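Local coordinates for protein alpha-rhamnosidase (Dictyoglomus thermophilum, PDB 6I60) that probably hydrolyses terminal non-reducing alpha-L-rhamnose residues of alpha-L-rhamnosides, and has been applied to the selective derhamnosylation of natural flavonoids, at residues S26-Y30 with R58-K62; E64-Q70 with K116-S122; K868-I873 with R885-N891; Q98-Y102 with Y576-Y580. One frame throughout, in Å; residues are numbered along the deposited sequence.

Contact 1 (S26-Y30 with R58-K62)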
loop_
_atom_site.group_PDB
_atom_site.type_symbol
_atom_site.label_atom_id
_atom_site.label_comp_id
_atom_site.label_asym_id
_atom_site.label_seq_id
_atom_site.Cartn_x
_atom_site.Cartn_y
_atom_site.Cartn_z
ATOM N N SER A 26 16.162 -36.211 13.156
ATOM C CA SER A 26 16.563 -36.224 11.760
ATOM C C SER A 26 17.664 -35.211 11.474
ATOM O O SER A 26 18.300 -34.691 12.395
ATOM C CB SER A 26 15.354 -35.937 10.873
ATOM O OG SER A 26 15.156 -34.539 10.809
ATOM N N SER A 27 17.892 -34.932 10.193
ATOM C CA SER A 27 18.750 -33.832 9.778
ATOM C C SER A 27 17.965 -32.551 9.544
ATOM O O SER A 27 18.564 -31.529 9.195
ATOM C CB SER A 27 19.519 -34.207 8.508
ATOM O OG SER A 27 19.750 -33.062 7.708
ATOM N N ASN A 28 16.641 -32.586 9.720
ATOM C CA ASN A 28 15.788 -31.405 9.594
ATOM C C ASN A 28 15.655 -30.771 10.976
ATOM O O ASN A 28 14.657 -30.926 11.681
ATOM C CB ASN A 28 14.435 -31.790 9.010
ATOM C CG ASN A 28 13.627 -30.594 8.574
ATOM O OD1 ASN A 28 14.031 -29.449 8.776
ATOM N ND2 ASN A 28 12.474 -30.851 7.968
ATOM N N ILE A 29 16.705 -30.041 11.367
ATOM C CA ILE A 29 16.825 -29.548 12.736
ATOM C C ILE A 29 16.088 -28.239 12.981
ATOM O O ILE A 29 15.922 -27.846 14.145
ATOM C CB ILE A 29 18.309 -29.370 13.116
ATOM C CG1 ILE A 29 18.845 -28.046 12.568
ATOM C CG2 ILE A 29 19.138 -30.536 12.597
ATOM C CD1 ILE A 29 20.187 -27.651 13.136
ATOM N N TYR A 30 15.635 -27.555 11.935
ATOM C CA TYR A 30 15.017 -26.242 12.068
ATOM C C TYR A 30 13.512 -26.354 11.861
ATOM O O TYR A 30 13.057 -26.843 10.821
ATOM C CB TYR A 30 15.617 -25.252 11.071
ATOM C CG TYR A 30 17.042 -24.865 11.380
ATOM C CD1 TYR A 30 17.381 -24.315 12.609
ATOM C CD2 TYR A 30 18.050 -25.051 10.444
ATOM C CE1 TYR A 30 18.684 -23.960 12.896
ATOM C CE2 TYR A 30 19.355 -24.699 10.722
ATOM C CZ TYR A 30 19.667 -24.155 11.950
ATOM O OH TYR A 30 20.967 -23.803 12.230
ATOM N N ARG A 58 13.899 -22.947 6.817
ATOM C CA ARG A 58 15.352 -22.843 6.837
ATOM C C ARG A 58 15.925 -24.237 7.045
ATOM O O ARG A 58 15.450 -24.980 7.908
ATOM C CB ARG A 58 15.826 -21.894 7.945
ATOM C CG ARG A 58 17.311 -21.992 8.261
ATOM C CD ARG A 58 17.981 -20.627 8.194
ATOM N NE ARG A 58 19.225 -20.585 8.961
ATOM C CZ ARG A 58 19.855 -19.464 9.301
ATOM N NH1 ARG A 58 19.361 -18.286 8.944
ATOM N NH2 ARG A 58 20.981 -19.521 10.000
ATOM N N HIS A 59 16.937 -24.589 6.259
ATOM C CA HIS A 59 17.543 -25.909 6.328
ATOM C C HIS A 59 19.059 -25.781 6.320
ATOM O O HIS A 59 19.617 -24.781 5.863
ATOM C CB HIS A 59 17.083 -26.797 5.165
ATOM C CG HIS A 59 17.157 -28.263 5.457
ATOM N ND1 HIS A 59 18.295 -29.009 5.238
ATOM C CD2 HIS A 59 16.233 -29.122 5.948
ATOM C CE1 HIS A 59 18.070 -30.264 5.583
ATOM N NE2 HIS A 59 16.825 -30.360 6.017
ATOM N N LEU A 60 19.721 -26.820 6.835
ATOM C CA LEU A 60 21.181 -26.839 6.832
ATOM C C LEU A 60 21.728 -27.091 5.433
ATOM O O LEU A 60 22.754 -26.519 5.049
ATOM C CB LEU A 60 21.697 -27.904 7.798
ATOM C CG LEU A 60 21.459 -27.677 9.290
ATOM C CD1 LEU A 60 21.753 -28.950 10.072
ATOM C CD2 LEU A 60 22.305 -26.518 9.795
ATOM N N GLU A 61 21.061 -27.945 4.660
ATOM C CA GLU A 61 21.544 -28.345 3.350
ATOM C C GLU A 61 20.976 -27.447 2.256
ATOM O O GLU A 61 20.023 -26.691 2.459
ATOM C CB GLU A 61 21.181 -29.803 3.068
ATOM C CG GLU A 61 21.327 -30.728 4.262
ATOM C CD GLU A 61 20.691 -32.082 4.020
ATOM O OE1 GLU A 61 20.283 -32.348 2.869
ATOM O OE2 GLU A 61 20.598 -32.878 4.980
ATOM N N LYS A 62 21.582 -27.542 1.077
ATOM C CA LYS A 62 21.108 -26.850 -0.109
ATOM C C LYS A 62 20.118 -27.730 -0.872
ATOM O O LYS A 62 19.953 -28.917 -0.585
ATOM C CB LYS A 62 22.282 -26.463 -1.008
ATOM C CG LYS A 62 23.171 -25.371 -0.442
ATOM C CD LYS A 62 24.195 -24.909 -1.471
ATOM C CE LYS A 62 25.066 -23.786 -0.928
ATOM N NZ LYS A 62 26.317 -23.634 -1.721
HETATM O O HOH W 1 16.018 -27.859 9.026
#
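The Y30 ring lies between I29, whose CG1 sits over its centre on one face, and R58 of the facing segment, which comes up to the other. R58 turns the edge of its guanidinium to the tyrosine, the two planes 79° apart. With R58 CZ 5.8 Å from the Y30 centroid, any cation-pi attraction is weak. H59 CA lies at the edge of the ring, and L60 CD2 arrives obliquely, 3.6 Å from Y30 CE2. The H59 imidazole is approached obliquely by S27 O and N28 OD1; in its own plane E61 N donates to H59 ND1 at 3.0 Å, which helps fix the ring's rotation, and NE2 has a weak bond to D121 OD2. L60 also crosses I29 at about a right angle, L60 CD1 3.7 Å from I29 CD1. Chi1 of 81° puts I29 CG1 between backbone N and carbonyl carbon, where it lies over Y30 and also near L60 CD1. Both segments are irregular: 26-30 opens with an ST turn, S26 OG accepting from N28 N, and 58-62 joins strands 52-56 and 68-74 of the N-terminal immunoglobulin domain. Farther along, S27 OG donates to E61 OE2 (2.9 Å) on the anti side of the carboxylate, 27° out of its plane. One water bridges the segments, donating to the N28 side-chain oxygen OD1 and to R58 O, and accepting from Y30 N. N28 ND2 is held by Q125 O.

Contact 2 (E64-Q70 with K116-S122)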
loop_
_atom_site.group_PDB
_atom_site.type_symbol
_atom_site.label_atom_id
_atom_site.label_comp_id
_atom_site.label_asym_id
_atom_site.label_seq_id
_atom_site.Cartn_x
_atom_site.Cartn_y
_atom_site.Cartn_z
ATOM N N GLU A 64 16.902 -27.814 -0.890
ATOM C CA GLU A 64 15.854 -28.346 -0.037
ATOM C C GLU A 64 14.524 -27.682 -0.368
ATOM O O GLU A 64 14.476 -26.519 -0.781
ATOM C CB GLU A 64 16.194 -28.148 1.443
ATOM C CG GLU A 64 17.080 -29.238 2.023
ATOM C CD GLU A 64 16.389 -30.588 2.076
ATOM O OE1 GLU A 64 15.147 -30.630 1.941
ATOM O OE2 GLU A 64 17.087 -31.608 2.259
ATOM N N LYS A 65 13.444 -28.441 -0.192
ATOM C CA LYS A 65 12.105 -27.973 -0.518
ATOM C C LYS A 65 11.100 -28.744 0.326
ATOM O O LYS A 65 11.269 -29.944 0.556
ATOM C CB LYS A 65 11.817 -28.137 -2.019
ATOM C CG LYS A 65 10.468 -28.746 -2.358
ATOM C CD LYS A 65 10.171 -28.627 -3.847
ATOM C CE LYS A 65 9.251 -29.740 -4.323
ATOM N NZ LYS A 65 8.900 -29.595 -5.765
ATOM N N GLN A 66 10.069 -28.046 0.798
ATOM C CA GLN A 66 9.062 -28.676 1.644
ATOM C C GLN A 66 8.237 -29.674 0.841
ATOM O O GLN A 66 7.767 -29.367 -0.259
ATOM C CB GLN A 66 8.146 -27.620 2.261
ATOM C CG GLN A 66 6.925 -28.195 2.970
ATOM C CD GLN A 66 5.957 -27.123 3.436
ATOM O OE1 GLN A 66 6.284 -26.309 4.297
ATOM N NE2 GLN A 66 4.758 -27.121 2.868
ATOM N N THR A 67 8.055 -30.873 1.399
ATOM C CA THR A 67 7.214 -31.893 0.788
ATOM C C THR A 67 5.943 -32.185 1.571
ATOM O O THR A 67 5.001 -32.739 0.997
ATOM C CB THR A 67 7.995 -33.202 0.616
ATOM O OG1 THR A 67 8.447 -33.661 1.896
ATOM C CG2 THR A 67 9.192 -32.988 -0.295
ATOM N N ALA A 68 5.891 -31.831 2.853
ATOM C CA ALA A 68 4.705 -32.068 3.661
ATOM C C ALA A 68 4.713 -31.113 4.845
ATOM O O ALA A 68 5.773 -30.667 5.292
ATOM C CB ALA A 68 4.634 -33.521 4.148
ATOM N N TYR A 69 3.518 -30.804 5.345
ATOM C CA TYR A 69 3.365 -29.951 6.515
ATOM C C TYR A 69 2.236 -30.485 7.387
ATOM O O TYR A 69 1.412 -31.291 6.951
ATOM C CB TYR A 69 3.089 -28.488 6.127
ATOM C CG TYR A 69 1.707 -28.250 5.556
ATOM C CD1 TYR A 69 0.632 -27.934 6.381
ATOM C CD2 TYR A 69 1.477 -28.343 4.190
ATOM C CE1 TYR A 69 -0.629 -27.723 5.862
ATOM C CE2 TYR A 69 0.219 -28.129 3.661
ATOM C CZ TYR A 69 -0.831 -27.823 4.502
ATOM O OH TYR A 69 -2.085 -27.612 3.975
ATOM N N GLN A 70 2.209 -30.016 8.632
ATOM C CA GLN A 70 1.129 -30.339 9.558
ATOM C C GLN A 70 1.027 -29.216 10.576
ATOM O O GLN A 70 2.000 -28.933 11.280
ATOM C CB GLN A 70 1.372 -31.673 10.263
ATOM C CG GLN A 70 0.342 -31.975 11.343
ATOM C CD GLN A 70 0.842 -32.969 12.369
ATOM O OE1 GLN A 70 1.917 -33.547 12.216
ATOM N NE2 GLN A 70 0.060 -33.179 13.422
ATOM N N LYS A 116 1.008 -24.399 16.186
ATOM C CA LYS A 116 2.363 -24.723 15.769
ATOM C C LYS A 116 2.302 -25.430 14.420
ATOM O O LYS A 116 1.223 -25.743 13.909
ATOM C CB LYS A 116 3.073 -25.603 16.805
ATOM C CG LYS A 116 2.466 -25.547 18.196
ATOM C CD LYS A 116 2.847 -26.769 19.018
ATOM C CE LYS A 116 2.071 -27.999 18.573
ATOM N NZ LYS A 116 2.419 -29.199 19.384
ATOM N N VAL A 117 3.469 -25.689 13.834
ATOM C CA VAL A 117 3.514 -26.348 12.532
ATOM C C VAL A 117 4.845 -27.074 12.389
ATOM O O VAL A 117 5.882 -26.603 12.865
ATOM C CB VAL A 117 3.274 -25.336 11.383
ATOM C CG1 VAL A 117 4.432 -24.367 11.258
ATOM C CG2 VAL A 117 3.036 -26.060 10.067
ATOM N N ARG A 118 4.798 -28.239 11.749
ATOM C CA ARG A 118 5.974 -28.989 11.336
ATOM C C ARG A 118 6.016 -29.063 9.817
ATOM O O ARG A 118 5.007 -28.868 9.136
ATOM C CB ARG A 118 5.974 -30.408 11.915
ATOM C CG ARG A 118 5.957 -30.480 13.428
ATOM C CD ARG A 118 6.083 -31.920 13.915
ATOM N NE ARG A 118 5.134 -32.818 13.260
ATOM C CZ ARG A 118 4.565 -33.865 13.850
ATOM N NH1 ARG A 118 4.850 -34.152 15.112
ATOM N NH2 ARG A 118 3.718 -34.630 13.176
ATOM N N TRP A 119 7.200 -29.360 9.288
ATOM C CA TRP A 119 7.375 -29.488 7.850
ATOM C C TRP A 119 8.315 -30.646 7.557
ATOM O O TRP A 119 9.207 -30.961 8.347
ATOM C CB TRP A 119 7.909 -28.190 7.225
ATOM C CG TRP A 119 9.366 -27.942 7.477
ATOM C CD1 TRP A 119 9.954 -27.657 8.675
ATOM C CD2 TRP A 119 10.420 -27.947 6.504
ATOM N NE1 TRP A 119 11.309 -27.488 8.510
ATOM C CE2 TRP A 119 11.619 -27.659 7.187
ATOM C CE3 TRP A 119 10.466 -28.166 5.123
ATOM C CZ2 TRP A 119 12.850 -27.586 6.536
ATOM C CZ3 TRP A 119 11.689 -28.094 4.479
ATOM C CH2 TRP A 119 12.864 -27.806 5.186
ATOM N N TRP A 120 8.094 -31.284 6.414
ATOM C CA TRP A 120 8.928 -32.378 5.943
ATOM C C TRP A 120 9.767 -31.883 4.774
ATOM O O TRP A 120 9.236 -31.287 3.830
ATOM C CB TRP A 120 8.075 -33.577 5.524
ATOM C CG TRP A 120 7.572 -34.398 6.678
ATOM C CD1 TRP A 120 8.056 -35.602 7.099
ATOM C CD2 TRP A 120 6.485 -34.075 7.555
ATOM N NE1 TRP A 120 7.341 -36.048 8.185
ATOM C CE2 TRP A 120 6.370 -35.129 8.484
ATOM C CE3 TRP A 120 5.597 -32.997 7.645
ATOM C CZ2 TRP A 120 5.404 -35.138 9.489
ATOM C CZ3 TRP A 120 4.637 -33.009 8.645
ATOM C CH2 TRP A 120 4.550 -34.071 9.553
ATOM N N ASP A 121 11.073 -32.124 4.840
ATOM C CA ASP A 121 11.992 -31.620 3.830
ATOM C C ASP A 121 11.956 -32.527 2.600
ATOM O O ASP A 121 11.066 -33.366 2.437
ATOM C CB ASP A 121 13.393 -31.488 4.418
ATOM C CG ASP A 121 13.993 -32.821 4.802
ATOM O OD1 ASP A 121 13.250 -33.826 4.832
ATOM O OD2 ASP A 121 15.210 -32.867 5.076
ATOM N N SER A 122 12.949 -32.373 1.720
ATOM C CA SER A 122 12.961 -33.113 0.465
ATOM C C SER A 122 13.191 -34.607 0.662
ATOM O O SER A 122 12.880 -35.388 -0.242
ATOM C CB SER A 122 14.030 -32.544 -0.469
ATOM O OG SER A 122 13.546 -31.412 -1.172
#
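W120 runs its side chain along the strand opposite, over A68 to Q70. W120 CB starts 3.7 Å from A68 CB. With chi1 at -78°, CG is anti to the carbonyl carbon, and the indole turns its edge to the A68-Q70 backbone: W120 CE3 meets A68 O at 3.3 Å, CZ3 lies by Y69 C, and CH2 ends near Q70 CB and OE1. The backbone of W120 pairs with two residues at once, W120 N donating to A68 O (2.7 Å) while O accepts from T67 N, a classic beta bulge. Beyond it, T67 OG1 donates to D121 O, and S122 N reaches the syn lone pair of E64 OE1 at 2.8 Å, nearly straight at 168°. W119 points to the opposite face, where Q66 CB touches the edge of its indole and Y30 O takes its NE1 proton. Strands 68-74 and 112-120 run antiparallel within the immunoglobulin domain's five-stranded sheet, flanked by strands 88-89 and 133-137 respectively.

Contact 3 (K868-I873 with R885-N891)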
loop_
_atom_site.group_PDB
_atom_site.type_symbol
_atom_site.label_atom_id
_atom_site.label_comp_id
_atom_site.label_asym_id
_atom_site.label_seq_id
_atom_site.Cartn_x
_atom_site.Cartn_y
_atom_site.Cartn_z
ATOM N N LYS A 868 8.614 -16.628 0.874
ATOM C CA LYS A 868 9.417 -17.824 1.083
ATOM C C LYS A 868 10.713 -17.547 1.830
ATOM O O LYS A 868 11.432 -18.497 2.158
ATOM C CB LYS A 868 9.736 -18.488 -0.263
ATOM C CG LYS A 868 8.514 -18.993 -1.016
ATOM C CD LYS A 868 8.909 -19.960 -2.120
ATOM C CE LYS A 868 7.711 -20.755 -2.626
ATOM N NZ LYS A 868 6.920 -21.347 -1.516
ATOM N N GLY A 869 11.028 -16.284 2.104
ATOM C CA GLY A 869 12.262 -15.944 2.784
ATOM C C GLY A 869 13.051 -14.857 2.083
ATOM O O GLY A 869 12.476 -14.004 1.401
ATOM N N GLU A 870 14.372 -14.884 2.234
ATOM C CA GLU A 870 15.237 -13.858 1.671
ATOM C C GLU A 870 15.653 -14.230 0.251
ATOM O O GLU A 870 16.105 -15.353 0.003
ATOM C CB GLU A 870 16.475 -13.662 2.547
ATOM C CG GLU A 870 16.359 -12.520 3.538
ATOM C CD GLU A 870 17.701 -11.896 3.858
ATOM O OE1 GLU A 870 17.821 -11.246 4.918
ATOM O OE2 GLU A 870 18.638 -12.058 3.048
ATOM N N VAL A 871 15.499 -13.283 -0.671
ATOM C CA VAL A 871 15.936 -13.423 -2.055
ATOM C C VAL A 871 16.913 -12.293 -2.350
ATOM O O VAL A 871 16.604 -11.121 -2.102
ATOM C CB VAL A 871 14.749 -13.391 -3.036
ATOM C CG1 VAL A 871 15.239 -13.524 -4.471
ATOM C CG2 VAL A 871 13.750 -14.491 -2.704
ATOM N N GLU A 872 18.085 -12.640 -2.878
ATOM C CA GLU A 872 19.145 -11.662 -3.081
ATOM C C GLU A 872 19.824 -11.889 -4.424
ATOM O O GLU A 872 19.972 -13.025 -4.881
ATOM C CB GLU A 872 20.187 -11.729 -1.954
ATOM C CG GLU A 872 21.099 -10.517 -1.873
ATOM C CD GLU A 872 21.970 -10.528 -0.634
ATOM O OE1 GLU A 872 21.488 -10.099 0.436
ATOM O OE2 GLU A 872 23.136 -10.968 -0.730
ATOM N N ILE A 873 20.237 -10.788 -5.052
ATOM C CA ILE A 873 21.028 -10.823 -6.277
ATOM C C ILE A 873 22.093 -9.736 -6.190
ATOM O O ILE A 873 21.810 -8.611 -5.769
ATOM C CB ILE A 873 20.157 -10.639 -7.538
ATOM C CG1 ILE A 873 21.020 -10.718 -8.800
ATOM C CG2 ILE A 873 19.384 -9.325 -7.489
ATOM C CD1 ILE A 873 20.354 -11.433 -9.954
ATOM N N ARG A 885 26.365 -13.064 -7.252
ATOM C CA ARG A 885 26.069 -13.787 -6.020
ATOM C C ARG A 885 24.569 -13.758 -5.785
ATOM O O ARG A 885 23.978 -12.679 -5.671
ATOM C CB ARG A 885 26.808 -13.183 -4.823
ATOM C CG ARG A 885 26.622 -13.966 -3.535
ATOM C CD ARG A 885 27.060 -13.163 -2.324
ATOM N NE ARG A 885 27.267 -14.012 -1.155
ATOM C CZ ARG A 885 26.364 -14.203 -0.199
ATOM N NH1 ARG A 885 25.183 -13.603 -0.270
ATOM N NH2 ARG A 885 26.643 -14.993 0.829
ATOM N N ILE A 886 23.955 -14.938 -5.708
ATOM C CA ILE A 886 22.516 -15.050 -5.520
ATOM C C ILE A 886 22.238 -15.809 -4.230
ATOM O O ILE A 886 23.098 -16.508 -3.687
ATOM C CB ILE A 886 21.821 -15.740 -6.712
ATOM C CG1 ILE A 886 22.211 -17.219 -6.773
ATOM C CG2 ILE A 886 22.166 -15.034 -8.015
ATOM C CD1 ILE A 886 21.249 -18.070 -7.577
ATOM N N SER A 887 21.011 -15.657 -3.739
ATOM C CA SER A 887 20.554 -16.355 -2.544
ATOM C C SER A 887 19.130 -16.830 -2.779
ATOM O O SER A 887 18.248 -16.025 -3.094
ATOM C CB SER A 887 20.629 -15.451 -1.312
ATOM O OG SER A 887 21.951 -15.403 -0.805
ATOM N N VAL A 888 18.910 -18.134 -2.636
ATOM C CA VAL A 888 17.607 -18.750 -2.838
ATOM C C VAL A 888 17.171 -19.362 -1.506
ATOM O O VAL A 888 17.923 -20.149 -0.934
ATOM C CB VAL A 888 17.623 -19.825 -3.937
ATOM C CG1 VAL A 888 16.206 -20.273 -4.269
ATOM C CG2 VAL A 888 18.335 -19.302 -5.177
ATOM N N PRO A 889 15.988 -19.038 -0.996
ATOM C CA PRO A 889 15.525 -19.650 0.253
ATOM C C PRO A 889 15.024 -21.068 0.012
ATOM O O PRO A 889 14.879 -21.529 -1.121
ATOM C CB PRO A 889 14.391 -18.721 0.692
ATOM C CG PRO A 889 13.834 -18.200 -0.592
ATOM C CD PRO A 889 14.983 -18.127 -1.577
ATOM N N VAL A 890 14.756 -21.761 1.119
ATOM C CA VAL A 890 14.274 -23.136 1.043
ATOM C C VAL A 890 12.845 -23.156 0.489
ATOM O O VAL A 890 12.057 -22.224 0.702
ATOM C CB VAL A 890 14.350 -23.811 2.426
ATOM C CG1 VAL A 890 14.267 -25.316 2.298
ATOM C CG2 VAL A 890 15.643 -23.431 3.143
ATOM N N ASN A 891 12.517 -24.234 -0.234
ATOM C CA ASN A 891 11.244 -24.388 -0.956
ATOM C C ASN A 891 11.162 -23.427 -2.142
ATOM O O ASN A 891 10.095 -22.904 -2.465
ATOM C CB ASN A 891 10.030 -24.214 -0.037
ATOM C CG ASN A 891 8.827 -24.998 -0.514
ATOM O OD1 ASN A 891 8.904 -26.213 -0.705
ATOM N ND2 ASN A 891 7.708 -24.312 -0.710
#
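E872 and S887 face each other as an antiparallel hydrogen-bonded pair, their CB atoms 3.8 Å apart. S887 N donates to E872 O at 3.1 Å; the return bond, E872 N to S887 O, is weak. On the same face E872 extends its chain, CG anti to the backbone N (chi1 -164°), and E872 OE2 makes a loose salt bridge with R885 NH1 (3.4 Å). The carboxylate oxygen meets the edge of the guanidinium, with the two planes turned 43° apart. N874 ND2 also donates to that OE2, so the arginine is its second partner.

Beyond V888 the strand ends, and P889 lies against the other segment, P889 CB 3.3 Å from K868 O and P889 CD 4.0 Å from V871 CG2. The K868 chain runs past N891, CD and CE lying by N891 O. N891 in turn meets Q66 and Q98 of the immunoglobulin domain: Q66 N gives N891 OD1 its hydrogen bond, and N891 ND2 donates to Q98 OE1.

Strands 869-877 and 882-888 form a beta hairpin inside an antiparallel sheet, between strands 859-866 and 935-941. V871, I873 and I886 pack onto strand 846-849.

Contact 4 (Q98-Y102 with Y576-Y580)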
loop_
_atom_site.group_PDB
_atom_site.type_symbol
_atom_site.label_atom_id
_atom_site.label_comp_id
_atom_site.label_asym_id
_atom_site.label_seq_id
_atom_site.Cartn_x
_atom_site.Cartn_y
_atom_site.Cartn_z
ATOM N N GLN A 98 3.116 -23.306 1.555
ATOM C CA GLN A 98 3.309 -22.767 2.899
ATOM C C GLN A 98 2.343 -21.625 3.196
ATOM O O GLN A 98 2.567 -20.854 4.134
ATOM C CB GLN A 98 4.755 -22.307 3.097
ATOM C CG GLN A 98 5.228 -21.262 2.104
ATOM C CD GLN A 98 6.732 -21.290 1.912
ATOM O OE1 GLN A 98 7.224 -21.509 0.805
ATOM N NE2 GLN A 98 7.472 -21.072 2.994
ATOM N N VAL A 99 1.278 -21.500 2.407
ATOM C CA VAL A 99 0.213 -20.529 2.636
ATOM C C VAL A 99 -1.099 -21.302 2.581
ATOM O O VAL A 99 -1.539 -21.711 1.499
ATOM C CB VAL A 99 0.228 -19.389 1.608
ATOM C CG1 VAL A 99 -1.002 -18.513 1.767
ATOM C CG2 VAL A 99 1.491 -18.559 1.752
ATOM N N ILE A 100 -1.718 -21.513 3.741
ATOM C CA ILE A 100 -2.866 -22.402 3.861
ATOM C C ILE A 100 -4.079 -21.619 4.343
ATOM O O ILE A 100 -3.961 -20.633 5.078
ATOM C CB ILE A 100 -2.577 -23.584 4.814
ATOM C CG1 ILE A 100 -1.125 -24.044 4.678
ATOM C CG2 ILE A 100 -3.524 -24.740 4.535
ATOM C CD1 ILE A 100 -0.794 -24.644 3.328
ATOM N N LYS A 101 -5.254 -22.071 3.916
ATOM C CA LYS A 101 -6.518 -21.546 4.408
ATOM C C LYS A 101 -7.015 -22.414 5.557
ATOM O O LYS A 101 -6.946 -23.646 5.497
ATOM C CB LYS A 101 -7.557 -21.500 3.285
ATOM C CG LYS A 101 -8.976 -21.187 3.741
ATOM C CD LYS A 101 -10.004 -21.772 2.780
ATOM C CE LYS A 101 -11.353 -21.079 2.914
ATOM N NZ LYS A 101 -12.240 -21.337 1.743
ATOM N N TYR A 102 -7.508 -21.760 6.607
ATOM C CA TYR A 102 -7.966 -22.469 7.794
ATOM C C TYR A 102 -9.178 -23.334 7.475
ATOM O O TYR A 102 -10.105 -22.905 6.782
ATOM C CB TYR A 102 -8.306 -21.469 8.899
ATOM C CG TYR A 102 -8.934 -22.083 10.129
ATOM C CD1 TYR A 102 -8.165 -22.776 11.052
ATOM C CD2 TYR A 102 -10.296 -21.958 10.374
ATOM C CE1 TYR A 102 -8.732 -23.334 12.179
ATOM C CE2 TYR A 102 -10.873 -22.513 11.499
ATOM C CZ TYR A 102 -10.085 -23.199 12.399
ATOM O OH TYR A 102 -10.648 -23.755 13.525
ATOM N N TYR A 576 3.038 -13.488 -3.981
ATOM C CA TYR A 576 2.852 -14.097 -2.672
ATOM C C TYR A 576 2.318 -15.520 -2.720
ATOM O O TYR A 576 2.359 -16.204 -1.690
ATOM C CB TYR A 576 1.903 -13.250 -1.812
ATOM C CG TYR A 576 2.402 -11.855 -1.517
ATOM C CD1 TYR A 576 1.989 -10.773 -2.284
ATOM C CD2 TYR A 576 3.278 -11.616 -0.466
ATOM C CE1 TYR A 576 2.440 -9.491 -2.016
ATOM C CE2 TYR A 576 3.734 -10.337 -0.189
ATOM C CZ TYR A 576 3.311 -9.279 -0.968
ATOM O OH TYR A 576 3.760 -8.005 -0.703
ATOM N N GLY A 577 1.823 -15.988 -3.861
ATOM C CA GLY A 577 1.266 -17.328 -3.940
ATOM C C GLY A 577 -0.014 -17.510 -3.153
ATOM O O GLY A 577 -0.203 -18.555 -2.518
ATOM N N ASP A 578 -0.896 -16.516 -3.175
ATOM C CA ASP A 578 -2.167 -16.553 -2.454
ATOM C C ASP A 578 -3.275 -16.772 -3.480
ATOM O O ASP A 578 -3.893 -15.821 -3.960
ATOM C CB ASP A 578 -2.384 -15.268 -1.657
ATOM C CG ASP A 578 -3.628 -15.322 -0.795
ATOM O OD1 ASP A 578 -4.150 -16.435 -0.577
ATOM O OD2 ASP A 578 -4.084 -14.254 -0.332
ATOM N N LYS A 579 -3.521 -18.040 -3.817
ATOM C CA LYS A 579 -4.603 -18.374 -4.734
ATOM C C LYS A 579 -5.977 -18.189 -4.106
ATOM O O LYS A 579 -6.974 -18.154 -4.837
ATOM C CB LYS A 579 -4.451 -19.814 -5.230
ATOM C CG LYS A 579 -4.431 -20.858 -4.123
ATOM C CD LYS A 579 -4.087 -22.238 -4.668
ATOM C CE LYS A 579 -5.333 -23.095 -4.839
ATOM N NZ LYS A 579 -5.138 -24.166 -5.858
ATOM N N TYR A 580 -6.054 -18.062 -2.780
ATOM C CA TYR A 580 -7.346 -17.912 -2.123
ATOM C C TYR A 580 -7.978 -16.559 -2.423
ATOM O O TYR A 580 -9.206 -16.464 -2.536
ATOM C CB TYR A 580 -7.188 -18.105 -0.616
ATOM C CG TYR A 580 -6.582 -19.437 -0.243
ATOM C CD1 TYR A 580 -5.316 -19.511 0.320
ATOM C CD2 TYR A 580 -7.277 -20.620 -0.453
ATOM C CE1 TYR A 580 -4.758 -20.728 0.663
ATOM C CE2 TYR A 580 -6.728 -21.841 -0.114
ATOM C CZ TYR A 580 -5.468 -21.889 0.445
ATOM O OH TYR A 580 -4.916 -23.103 0.786
#
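The main contact is a CH-pi one: K101 sets CB over one face of the Y580 ring, 3.6 Å from its centroid and 18° off the normal. From there the lysine leaves the tyrosine. Its CG stands anti to the backbone N (chi1 170°), and the extended chain carries NZ to a bound triethylene glycol, probably from the crystallisation liquor.

Polar backbone meets the same ring at its rim, where V99 O lies close to the plane, 3.5 Å from Y580 CE1. The ring is laid against the strand backbone.

Apolar packing is looser. V99 points its side chain at the 576-580 turn, with V99 CG1 4.5 Å from Y580 CE1. I100 turns the other way and packs on W55. As a separate van der Waals neighbour, G577 O lies 4.2 Å from V99 CB.

Within the turn, D578 OD1 accepts a weak capping bond from Y580 N (3.3 Å), at the start of helix 580-584. G577, with positive phi, is the first residue after helix 564-576 to leave helical backbone angles.

What results is a domain interface: the edge strand 99-101 of the immunoglobulin domain rests on an inter-helix turn of the six-hairpin glycosidase domain, the (alpha/alpha)6 barrel characteristic of bacterial alpha-L-rhamnosidases.

In the fold
Contacts 1 and 2 both lie at the N-terminal immunoglobulin domain and touch, their centres about 11 Å apart. Along the chain contact 1 closes first, contacts 2 and 4 interleave, and contact 3 lies far downstream in the C-terminal domain. Contact 3, about 18 Å from contact 2 between centres, touches it at N891. Contact 4 joins strand 99-101 to the turn between helices 564-576 and 580-584 of the glycosidase domain; Y69 of contact 2 packs on its I100, and its Q98 meets N891 of contact 3. The immunoglobulin domain thus touches both the C-terminal beta domain and the helical glycosidase domain, joining distant parts of the sequence.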